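PDB 4H0N: DNMT2 from Spodoptera frugiperda, which probably methylates cytosine 38 in the anticodon loop of tRNA(Asp), with S-adenosyl-L-methionine as methyl donor, and can also methylate cytosine in DNA. Local coordinates for residues A[113-118]-A[139-144]; A[101-106]-A[129-134]; A[220-225]-A[258-263]. The protein carries 3 engineered substitutions. All coordinates share one frame; numbering follows the deposited sequence.

Contact 1: A[113-118]-A[139-144]; sequences DYILME and CNFIYQ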
loop_
_atom_site.group_PDB
_atom_site.type_symbol
_atom_site.label_atom_id
_atom_site.label_comp_id
_atom_site.label_asym_id
_atom_site.label_seq_id
_atom_site.Cartn_x
_atom_site.Cartn_y
_atom_site.Cartn_z
ATOM N N ASP A 113 7.096 -20.558 8.588
ATOM C CA ASP A 113 6.613 -21.423 7.509
ATOM C C ASP A 113 6.088 -20.648 6.302
ATOM O O ASP A 113 6.254 -21.071 5.157
ATOM C CB ASP A 113 5.514 -22.358 8.023
ATOM C CG ASP A 113 6.065 -23.563 8.757
ATOM O OD1 ASP A 113 7.154 -24.043 8.382
ATOM O OD2 ASP A 113 5.405 -24.035 9.704
ATOM N N TYR A 114 5.441 -19.523 6.559
ATOM C CA TYR A 114 4.826 -18.764 5.490
ATOM C C TYR A 114 5.321 -17.328 5.486
ATOM O O TYR A 114 5.345 -16.668 6.521
ATOM C CB TYR A 114 3.308 -18.783 5.644
ATOM C CG TYR A 114 2.726 -20.151 5.906
ATOM C CD1 TYR A 114 2.530 -20.606 7.204
ATOM C CD2 TYR A 114 2.351 -20.983 4.856
ATOM C CE1 TYR A 114 1.985 -21.854 7.453
ATOM C CE2 TYR A 114 1.804 -22.233 5.094
ATOM C CZ TYR A 114 1.625 -22.664 6.394
ATOM O OH TYR A 114 1.084 -23.911 6.634
ATOM N N ILE A 115 5.711 -16.844 4.316
ATOM C CA ILE A 115 6.144 -15.462 4.176
ATOM C C ILE A 115 5.353 -14.812 3.059
ATOM O O ILE A 115 5.210 -15.390 1.983
ATOM C CB ILE A 115 7.643 -15.376 3.822
ATOM C CG1 ILE A 115 8.496 -15.984 4.934
ATOM C CG2 ILE A 115 8.061 -13.944 3.597
ATOM C CD1 ILE A 115 9.983 -15.997 4.619
ATOM N N LEU A 116 4.819 -13.621 3.319
ATOM C CA LEU A 116 4.228 -12.795 2.265
ATOM C C LEU A 116 4.857 -11.414 2.291
ATOM O O LEU A 116 4.824 -10.734 3.314
ATOM C CB LEU A 116 2.708 -12.677 2.422
ATOM C CG LEU A 116 1.950 -11.980 1.282
ATOM C CD1 LEU A 116 0.559 -12.575 1.157
ATOM C CD2 LEU A 116 1.860 -10.465 1.472
ATOM N N MET A 117 5.418 -10.999 1.159
ATOM C CA MET A 117 6.003 -9.672 1.057
ATOM C C MET A 117 5.411 -8.856 -0.085
ATOM O O MET A 117 5.279 -9.350 -1.202
ATOM C CB MET A 117 7.517 -9.770 0.882
ATOM C CG MET A 117 8.186 -8.447 0.534
ATOM S SD MET A 117 9.804 -8.643 -0.233
ATOM C CE MET A 117 9.473 -9.982 -1.371
ATOM N N GLU A 118 5.055 -7.608 0.208
ATOM C CA GLU A 118 4.746 -6.621 -0.826
ATOM C C GLU A 118 5.979 -5.751 -1.095
ATOM O O GLU A 118 6.784 -5.506 -0.199
ATOM C CB GLU A 118 3.565 -5.738 -0.413
ATOM C CG GLU A 118 3.210 -4.680 -1.453
ATOM C CD GLU A 118 2.282 -3.605 -0.927
ATOM O OE1 GLU A 118 1.189 -3.953 -0.432
ATOM O OE2 GLU A 118 2.644 -2.410 -1.017
ATOM N N CYS A 139 16.880 -22.112 1.760
ATOM C CA CYS A 139 16.222 -22.470 3.013
ATOM C C CYS A 139 15.014 -23.373 2.784
ATOM O O CYS A 139 14.138 -23.485 3.643
ATOM C CB CYS A 139 15.809 -21.212 3.778
ATOM S SG CYS A 139 17.187 -20.103 4.172
ATOM N N ASN A 140 14.987 -24.010 1.616
ATOM C CA ASN A 140 13.908 -24.919 1.216
ATOM C C ASN A 140 12.502 -24.286 1.209
ATOM O O ASN A 140 11.510 -24.906 1.606
ATOM C CB ASN A 140 13.967 -26.204 2.041
ATOM C CG ASN A 140 15.389 -26.743 2.165
ATOM O OD1 ASN A 140 15.958 -27.274 1.206
ATOM N ND2 ASN A 140 15.972 -26.599 3.350
ATOM N N PHE A 141 12.441 -23.044 0.737
ATOM C CA PHE A 141 11.187 -22.352 0.515
ATOM C C PHE A 141 10.779 -22.510 -0.937
ATOM O O PHE A 141 11.642 -22.517 -1.830
ATOM C CB PHE A 141 11.326 -20.867 0.859
ATOM C CG PHE A 141 11.039 -20.553 2.300
ATOM C CD1 PHE A 141 9.768 -20.173 2.688
ATOM C CD2 PHE A 141 12.033 -20.642 3.270
ATOM C CE1 PHE A 141 9.482 -19.885 4.006
ATOM C CE2 PHE A 141 11.751 -20.353 4.601
ATOM C CZ PHE A 141 10.470 -19.977 4.967
ATOM N N ILE A 142 9.477 -22.665 -1.173
ATOM C CA ILE A 142 8.941 -22.592 -2.527
ATOM C C ILE A 142 8.113 -21.318 -2.615
ATOM O O ILE A 142 7.614 -20.830 -1.599
ATOM C CB ILE A 142 8.072 -23.791 -2.870
ATOM C CG1 ILE A 142 7.036 -24.055 -1.771
ATOM C CG2 ILE A 142 8.943 -25.021 -3.076
ATOM C CD1 ILE A 142 6.111 -25.211 -2.103
ATOM N N TYR A 143 7.963 -20.766 -3.813
ATOM C CA TYR A 143 7.409 -19.420 -3.936
ATOM C C TYR A 143 6.697 -19.131 -5.251
ATOM O O TYR A 143 6.858 -19.839 -6.242
ATOM C CB TYR A 143 8.536 -18.406 -3.765
ATOM C CG TYR A 143 9.601 -18.529 -4.829
ATOM C CD1 TYR A 143 9.556 -17.749 -5.974
ATOM C CD2 TYR A 143 10.643 -19.442 -4.698
ATOM C CE1 TYR A 143 10.523 -17.864 -6.954
ATOM C CE2 TYR A 143 11.618 -19.561 -5.673
ATOM C CZ TYR A 143 11.551 -18.769 -6.798
ATOM O OH TYR A 143 12.509 -18.878 -7.775
ATOM N N GLN A 144 5.912 -18.064 -5.241
ATOM C CA GLN A 144 5.402 -17.474 -6.460
ATOM C C GLN A 144 5.536 -15.950 -6.388
ATOM O O GLN A 144 5.185 -15.335 -5.378
ATOM C CB GLN A 144 3.945 -17.860 -6.671
ATOM C CG GLN A 144 3.350 -17.276 -7.931
ATOM C CD GLN A 144 4.013 -17.808 -9.185
ATOM O OE1 GLN A 144 3.749 -18.935 -9.609
ATOM N NE2 GLN A 144 4.875 -16.998 -9.792
#

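Contact 2: A[101-106]-A[129-134]; sequences YLIGIL and RNLFID. With CA (calcium ion), chain F.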
loop_
_atom_site.group_PDB
_atom_site.type_symbol
_atom_site.label_atom_id
_atom_site.label_comp_id
_atom_site.label_asym_id
_atom_site.label_seq_id
_atom_site.Cartn_x
_atom_site.Cartn_y
_atom_site.Cartn_z
ATOM N N TYR A 101 19.051 -7.289 6.170
ATOM C CA TYR A 101 19.150 -7.959 7.453
ATOM C C TYR A 101 18.229 -9.174 7.522
ATOM O O TYR A 101 18.593 -10.201 8.097
ATOM C CB TYR A 101 18.820 -6.998 8.589
ATOM C CG TYR A 101 18.800 -7.665 9.938
ATOM C CD1 TYR A 101 17.600 -7.925 10.592
ATOM C CD2 TYR A 101 19.987 -8.057 10.553
ATOM C CE1 TYR A 101 17.584 -8.537 11.828
ATOM C CE2 TYR A 101 19.978 -8.674 11.791
ATOM C CZ TYR A 101 18.775 -8.909 12.425
ATOM O OH TYR A 101 18.767 -9.522 13.656
ATOM N N LEU A 102 17.042 -9.051 6.935
ATOM C CA LEU A 102 16.076 -10.147 6.934
ATOM C C LEU A 102 16.577 -11.330 6.120
ATOM O O LEU A 102 16.584 -12.461 6.606
ATOM C CB LEU A 102 14.719 -9.678 6.408
ATOM C CG LEU A 102 14.027 -8.620 7.267
ATOM C CD1 LEU A 102 12.625 -8.346 6.753
ATOM C CD2 LEU A 102 13.998 -9.034 8.733
ATOM N N ILE A 103 16.993 -11.057 4.887
ATOM C CA ILE A 103 17.561 -12.074 4.010
ATOM C C ILE A 103 18.647 -12.857 4.732
ATOM O O ILE A 103 18.741 -14.081 4.606
ATOM C CB ILE A 103 18.160 -11.439 2.744
ATOM C CG1 ILE A 103 17.060 -10.750 1.928
ATOM C CG2 ILE A 103 18.888 -12.482 1.908
ATOM C CD1 ILE A 103 17.569 -10.001 0.712
ATOM N N GLY A 104 19.453 -12.140 5.507
ATOM C CA GLY A 104 20.486 -12.757 6.312
ATOM C C GLY A 104 19.916 -13.757 7.294
ATOM O O GLY A 104 20.236 -14.935 7.212
ATOM N N ILE A 105 19.048 -13.300 8.192
ATOM C CA ILE A 105 18.577 -14.127 9.298
ATOM C C ILE A 105 17.560 -15.190 8.914
ATOM O O ILE A 105 16.985 -15.826 9.792
ATOM C CB ILE A 105 17.936 -13.289 10.429
ATOM C CG1 ILE A 105 16.714 -12.532 9.908
ATOM C CG2 ILE A 105 18.955 -12.352 11.060
ATOM C CD1 ILE A 105 15.810 -12.023 11.005
ATOM N N LEU A 106 17.328 -15.393 7.623
ATOM C CA LEU A 106 16.295 -16.337 7.206
ATOM C C LEU A 106 16.612 -17.794 7.570
ATOM O O LEU A 106 15.733 -18.543 7.997
ATOM C CB LEU A 106 16.008 -16.201 5.709
ATOM C CG LEU A 106 14.693 -16.835 5.245
ATOM C CD1 LEU A 106 13.524 -16.417 6.139
ATOM C CD2 LEU A 106 14.423 -16.458 3.799
ATOM N N ARG A 129 16.213 -8.496 -5.055
ATOM C CA ARG A 129 15.242 -9.542 -5.338
ATOM C C ARG A 129 15.943 -10.845 -5.686
ATOM O O ARG A 129 15.586 -11.898 -5.162
ATOM C CB ARG A 129 14.294 -9.117 -6.460
ATOM C CG ARG A 129 13.327 -10.192 -6.919
ATOM C CD ARG A 129 13.782 -10.796 -8.231
ATOM N NE ARG A 129 13.124 -12.071 -8.506
ATOM C CZ ARG A 129 13.614 -13.011 -9.310
ATOM N NH1 ARG A 129 14.773 -12.824 -9.929
ATOM N NH2 ARG A 129 12.948 -14.144 -9.490
ATOM N N ASN A 130 16.947 -10.770 -6.554
ATOM C CA ASN A 130 17.691 -11.965 -6.940
ATOM C C ASN A 130 18.331 -12.653 -5.740
ATOM O O ASN A 130 18.363 -13.879 -5.663
ATOM C CB ASN A 130 18.746 -11.641 -7.995
ATOM C CG ASN A 130 18.134 -11.244 -9.326
ATOM O OD1 ASN A 130 16.939 -11.431 -9.556
ATOM N ND2 ASN A 130 18.956 -10.700 -10.215
ATOM N N LEU A 131 18.831 -11.857 -4.803
ATOM C CA LEU A 131 19.433 -12.391 -3.593
ATOM C C LEU A 131 18.362 -12.988 -2.710
ATOM O O LEU A 131 18.536 -14.070 -2.154
ATOM C CB LEU A 131 20.144 -11.290 -2.816
ATOM C CG LEU A 131 21.035 -11.813 -1.692
ATOM C CD1 LEU A 131 22.266 -12.472 -2.294
ATOM C CD2 LEU A 131 21.421 -10.702 -0.736
ATOM N N PHE A 132 17.254 -12.268 -2.582
ATOM C CA PHE A 132 16.171 -12.681 -1.702
ATOM C C PHE A 132 15.567 -14.018 -2.113
ATOM O O PHE A 132 15.304 -14.873 -1.272
ATOM C CB PHE A 132 15.088 -11.610 -1.651
ATOM C CG PHE A 132 13.792 -12.103 -1.102
ATOM C CD1 PHE A 132 13.646 -12.342 0.255
ATOM C CD2 PHE A 132 12.715 -12.338 -1.942
ATOM C CE1 PHE A 132 12.449 -12.804 0.764
ATOM C CE2 PHE A 132 11.519 -12.802 -1.442
ATOM C CZ PHE A 132 11.381 -13.034 -0.088
ATOM N N ILE A 133 15.346 -14.189 -3.409
ATOM C CA ILE A 133 14.819 -15.439 -3.940
ATOM C C ILE A 133 15.829 -16.554 -3.715
ATOM O O ILE A 133 15.475 -17.686 -3.370
ATOM C CB ILE A 133 14.525 -15.316 -5.454
ATOM C CG1 ILE A 133 13.322 -14.395 -5.693
ATOM C CG2 ILE A 133 14.314 -16.687 -6.091
ATOM C CD1 ILE A 133 12.107 -14.705 -4.828
ATOM N N ASP A 134 17.095 -16.209 -3.910
ATOM C CA ASP A 134 18.199 -17.138 -3.738
ATOM C C ASP A 134 18.282 -17.655 -2.305
ATOM O O ASP A 134 18.649 -18.805 -2.074
ATOM C CB ASP A 134 19.505 -16.448 -4.104
ATOM C CG ASP A 134 20.683 -17.379 -4.042
ATOM O OD1 ASP A 134 21.021 -17.957 -5.097
ATOM O OD2 ASP A 134 21.264 -17.533 -2.944
HETATM CA CA CA F . 22.479 -16.397 8.272
#

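Contact 3: A[220-225]-A[258-263]; sequences FDICYK and KCYAAA. Engineered in segment 258-263: Ala-261 (natural residue Glu), Ala-262 (natural residue Glu).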
loop_
_atom_site.group_PDB
_atom_site.type_symbol
_atom_site.label_atom_id
_atom_site.label_comp_id
_atom_site.label_asym_id
_atom_site.label_seq_id
_atom_site.Cartn_x
_atom_site.Cartn_y
_atom_site.Cartn_z
ATOM N N PHE A 220 -3.812 17.012 -14.088
ATOM C CA PHE A 220 -4.689 16.331 -13.154
ATOM C C PHE A 220 -5.346 15.158 -13.851
ATOM O O PHE A 220 -5.663 15.237 -15.035
ATOM C CB PHE A 220 -5.777 17.284 -12.662
ATOM C CG PHE A 220 -5.348 18.164 -11.527
ATOM C CD1 PHE A 220 -4.476 17.696 -10.559
ATOM C CD2 PHE A 220 -5.825 19.459 -11.421
ATOM C CE1 PHE A 220 -4.085 18.508 -9.506
ATOM C CE2 PHE A 220 -5.433 20.279 -10.374
ATOM C CZ PHE A 220 -4.560 19.803 -9.417
ATOM N N ASP A 221 -5.535 14.064 -13.121
ATOM C CA ASP A 221 -6.433 13.009 -13.570
ATOM C C ASP A 221 -7.724 13.118 -12.786
ATOM O O ASP A 221 -7.726 12.985 -11.564
ATOM C CB ASP A 221 -5.845 11.617 -13.362
ATOM C CG ASP A 221 -6.823 10.518 -13.756
ATOM O OD1 ASP A 221 -7.070 9.607 -12.937
ATOM O OD2 ASP A 221 -7.359 10.574 -14.885
ATOM N N ILE A 222 -8.824 13.356 -13.485
ATOM C CA ILE A 222 -10.091 13.573 -12.813
ATOM C C ILE A 222 -10.943 12.312 -12.760
ATOM O O ILE A 222 -10.978 11.530 -13.711
ATOM C CB ILE A 222 -10.893 14.700 -13.484
ATOM C CG1 ILE A 222 -9.948 15.808 -13.959
ATOM C CG2 ILE A 222 -11.968 15.225 -12.535
ATOM C CD1 ILE A 222 -10.167 17.142 -13.298
ATOM N N CYS A 223 -11.624 12.123 -11.635
ATOM C CA CYS A 223 -12.593 11.046 -11.493
ATOM C C CYS A 223 -13.999 11.555 -11.207
ATOM O O CYS A 223 -14.186 12.643 -10.657
ATOM C CB CYS A 223 -12.160 10.080 -10.397
ATOM S SG CYS A 223 -10.739 9.110 -10.872
ATOM N N TYR A 224 -14.982 10.748 -11.588
ATOM C CA TYR A 224 -16.383 11.055 -11.351
ATOM C C TYR A 224 -17.018 9.830 -10.704
ATOM O O TYR A 224 -16.366 8.796 -10.563
ATOM C CB TYR A 224 -17.071 11.417 -12.667
ATOM C CG TYR A 224 -16.190 12.258 -13.563
ATOM C CD1 TYR A 224 -16.251 13.645 -13.533
ATOM C CD2 TYR A 224 -15.276 11.659 -14.421
ATOM C CE1 TYR A 224 -15.433 14.410 -14.340
ATOM C CE2 TYR A 224 -14.453 12.415 -15.226
ATOM C CZ TYR A 224 -14.536 13.786 -15.184
ATOM O OH TYR A 224 -13.708 14.521 -15.997
ATOM N N LYS A 225 -18.278 9.940 -10.296
ATOM C CA LYS A 225 -18.953 8.833 -9.622
ATOM C C LYS A 225 -19.072 7.581 -10.498
ATOM O O LYS A 225 -19.163 6.467 -9.981
ATOM C CB LYS A 225 -20.330 9.270 -9.129
ATOM C CG LYS A 225 -21.249 9.743 -10.237
ATOM C CD LYS A 225 -22.473 10.439 -9.666
ATOM C CE LYS A 225 -23.058 11.431 -10.663
ATOM N NZ LYS A 225 -24.345 12.009 -10.183
ATOM N N LYS A 258 -15.530 21.339 -21.234
ATOM C CA LYS A 258 -15.810 22.694 -21.700
ATOM C C LYS A 258 -14.887 23.682 -20.997
ATOM O O LYS A 258 -14.351 24.601 -21.621
ATOM C CB LYS A 258 -17.272 23.058 -21.439
ATOM C CG LYS A 258 -17.763 24.275 -22.209
ATOM C CD LYS A 258 -19.255 24.510 -21.973
ATOM C CE LYS A 258 -19.901 25.254 -23.136
ATOM N NZ LYS A 258 -21.325 25.604 -22.856
ATOM N N CYS A 259 -14.699 23.477 -19.697
ATOM C CA CYS A 259 -13.832 24.333 -18.905
ATOM C C CYS A 259 -12.402 24.247 -19.413
ATOM O O CYS A 259 -11.742 25.267 -19.609
ATOM C CB CYS A 259 -13.880 23.931 -17.435
ATOM S SG CYS A 259 -12.690 24.800 -16.387
ATOM N N TYR A 260 -11.933 23.022 -19.631
ATOM C CA TYR A 260 -10.593 22.792 -20.158
ATOM C C TYR A 260 -10.385 23.485 -21.502
ATOM O O TYR A 260 -9.303 23.998 -21.776
ATOM C CB TYR A 260 -10.316 21.295 -20.294
ATOM C CG TYR A 260 -9.575 20.696 -19.122
ATOM C CD1 TYR A 260 -8.198 20.816 -19.014
ATOM C CD2 TYR A 260 -10.250 20.002 -18.128
ATOM C CE1 TYR A 260 -7.512 20.268 -17.943
ATOM C CE2 TYR A 260 -9.576 19.449 -17.057
ATOM C CZ TYR A 260 -8.207 19.584 -16.969
ATOM O OH TYR A 260 -7.534 19.033 -15.904
ATOM N N ALA A 261 -11.424 23.493 -22.332
ATOM C CA ALA A 261 -11.363 24.150 -23.633
ATOM C C ALA A 261 -11.327 25.666 -23.477
ATOM O O ALA A 261 -10.531 26.348 -24.123
ATOM C CB ALA A 261 -12.547 23.738 -24.489
ATOM N N ALA A 262 -12.199 26.187 -22.620
ATOM C CA ALA A 262 -12.261 27.622 -22.377
ATOM C C ALA A 262 -10.975 28.113 -21.713
ATOM O O ALA A 262 -10.534 29.234 -21.952
ATOM C CB ALA A 262 -13.474 27.960 -21.527
ATOM N N ALA A 263 -10.369 27.263 -20.891
ATOM C CA ALA A 263 -9.108 27.598 -20.239
ATOM C C ALA A 263 -7.937 27.507 -21.208
ATOM O O ALA A 263 -6.845 27.990 -20.913
ATOM C CB ALA A 263 -8.868 26.694 -19.053
#

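Contact 1: A[113-118]-A[139-144]
The backbone carbonyl of Asp-113 and the side chain of Ile-115 meet Phe-141 between two strands that run parallel but are not sheet neighbours: the CA atoms of Asp-113 and Phe-141 stand 8.4 Å apart, those of Ile-115 and Tyr-143 9.1 Å, and strand 161-168 runs antiparallel between them. The Phe-141 ring makes the contact across this intervening strand. The leading corner of its ring, CE1, comes 3.6 Å from the backbone O of Asp-113, approaching obliquely. Ile-115 meets the same corner with the end of its longer branch, CD1 lying 4.0 Å from both CE1 and CZ of Phe-141. That branch stands beside the backbone N and opposite the carbonyl carbon (chi1 -62°), which carries CD1 toward the ring, and the two side chains cross at about a right angle. Cys-139 CB lies in the ring plane at another part of the rim. Just ahead of Phe-141, Asn-140 adopts a positive phi of 58° as the C-prime residue of a Schellman motif, where helix 127-138 ends and the strand begins. Strand, helix and strand thus form a beta-alpha-beta crossover, and the sheet order 3-2-1-4-5-7-6, with the seventh strand reversed, is the hallmark of class I methyltransferases. Backbone bonds of Ile-115 to Ala-166 and of Asp-113 to Arg-168 fasten strand 114-119 to the middle strand. No hydrogen bond or charge pair joins the segments: an aliphatic branch and a carbonyl oxygen make van der Waals contact with one ring corner, and the fit probably rests on shape and burial.

Contact 2: A[101-106]-A[129-134]
Ile-103 points from helix 99-105 at helix 127-138 and meets Leu-131 and Phe-132 there, at a place where the CA atoms of Ile-103 and Phe-132 are only 5.9 Å apart. Its CB makes no close contact with the other helix but sends out two branches that divide the work. The short one, CG2, reaches CD2 of Leu-131 at 4.1 Å. The long one begins with CG1, which sits at the edge of the Phe-132 ring, near its plane and 4.1 Å from CD1 of that ring. At the tip, Ile-103 CD1 settles against the root of the aromatic side chain, 3.8 Å from CB of Phe-132, and also touches Leu-131 CD2 at 4.2 Å. Leu-131 has CG opposite its backbone N (chi1 -168°), a turn that swings CD2 in toward the isoleucine from the more exposed side. These helices precede and follow strand 114-119 and lie on the same face of the Rossmann-like sheet, as in other class I methyltransferases. Phe-132 reaches down to Met-117 and Cys-164 on that sheet. With an alanine in place of Ile-103, both branches beyond CB would be missing, which would probably open a gap between the helices and leave Leu-131 CD2 and the CB of Phe-132 without their apolar mate. A polar tie accompanies the packing: the backbone O of Ile-103 accepts a hydrogen bond from Lys-135 NZ. Near the C-terminal end of helix 99-105, off the flank of this interface, Gly-104 O binds a calcium ion at 2.9 Å, with Asp-107 OD1 as the second protein ligand.

Contact 3: A[220-225]-A[258-263]
Phe-220 opens the segment by setting its CB 4.1 Å from the hydroxyl OH of Tyr-260, while its ring leads away from the helix. Asp-221 points to the other side, where its carboxylate forms a salt bridge with Arg-229 and is hydrogen-bonded to Ser-246. The side chain of Ile-222, on the same side as CB of Phe-220, points back toward the helix: CD1 lies 4.2 Å from Tyr-260 OH and 4.4 Å from its CE2, at the edge of the ring and near its plane. The isoleucine and tyrosine side chains approach from opposite directions, and the phenol oxygen is met by both Phe-220 CB and Ile-222 CD1. The hydroxyl is hydrogen-bonded to Ala-217 O, which probably helps fix the phenol, and the ring packs edge-to-face with Phe-277. The contact thus joins short strand 222-223, paired in parallel with 247-248, to helix 253-262 in a part of the chain that probably corresponds to the smaller, target-recognition domain of cytosine-5 methyltransferases. Cys-223 continues the strand through backbone bonds to Ile-247 and Thr-249. Tyr-224 then leans on Arg-253 and Val-256, one to two turns earlier in the same helix.

From the N terminus, segment 101-106 comes first, then 113-118, 129-134 and 139-144, so contacts 1 and 2 cross: contact 2 closes its loop around strand 114-119, and contact 1 closes a second around helix 127-138. Their centres are 11 Å apart, and they touch where Ile-115 CD1 meets Leu-106 CD1 at 3.9 Å, uniting two helices and the sheet in one layered core of the methyltransferase fold. Contact 3 follows in series, closing a loop of 32 residues on the other side of the chain's centre. Its nearest atoms are about 20 Å from contact 1 and about 29 Å from contact 2, and it ties strand 222-223 to helix 253-262, probably in the target-recognition domain.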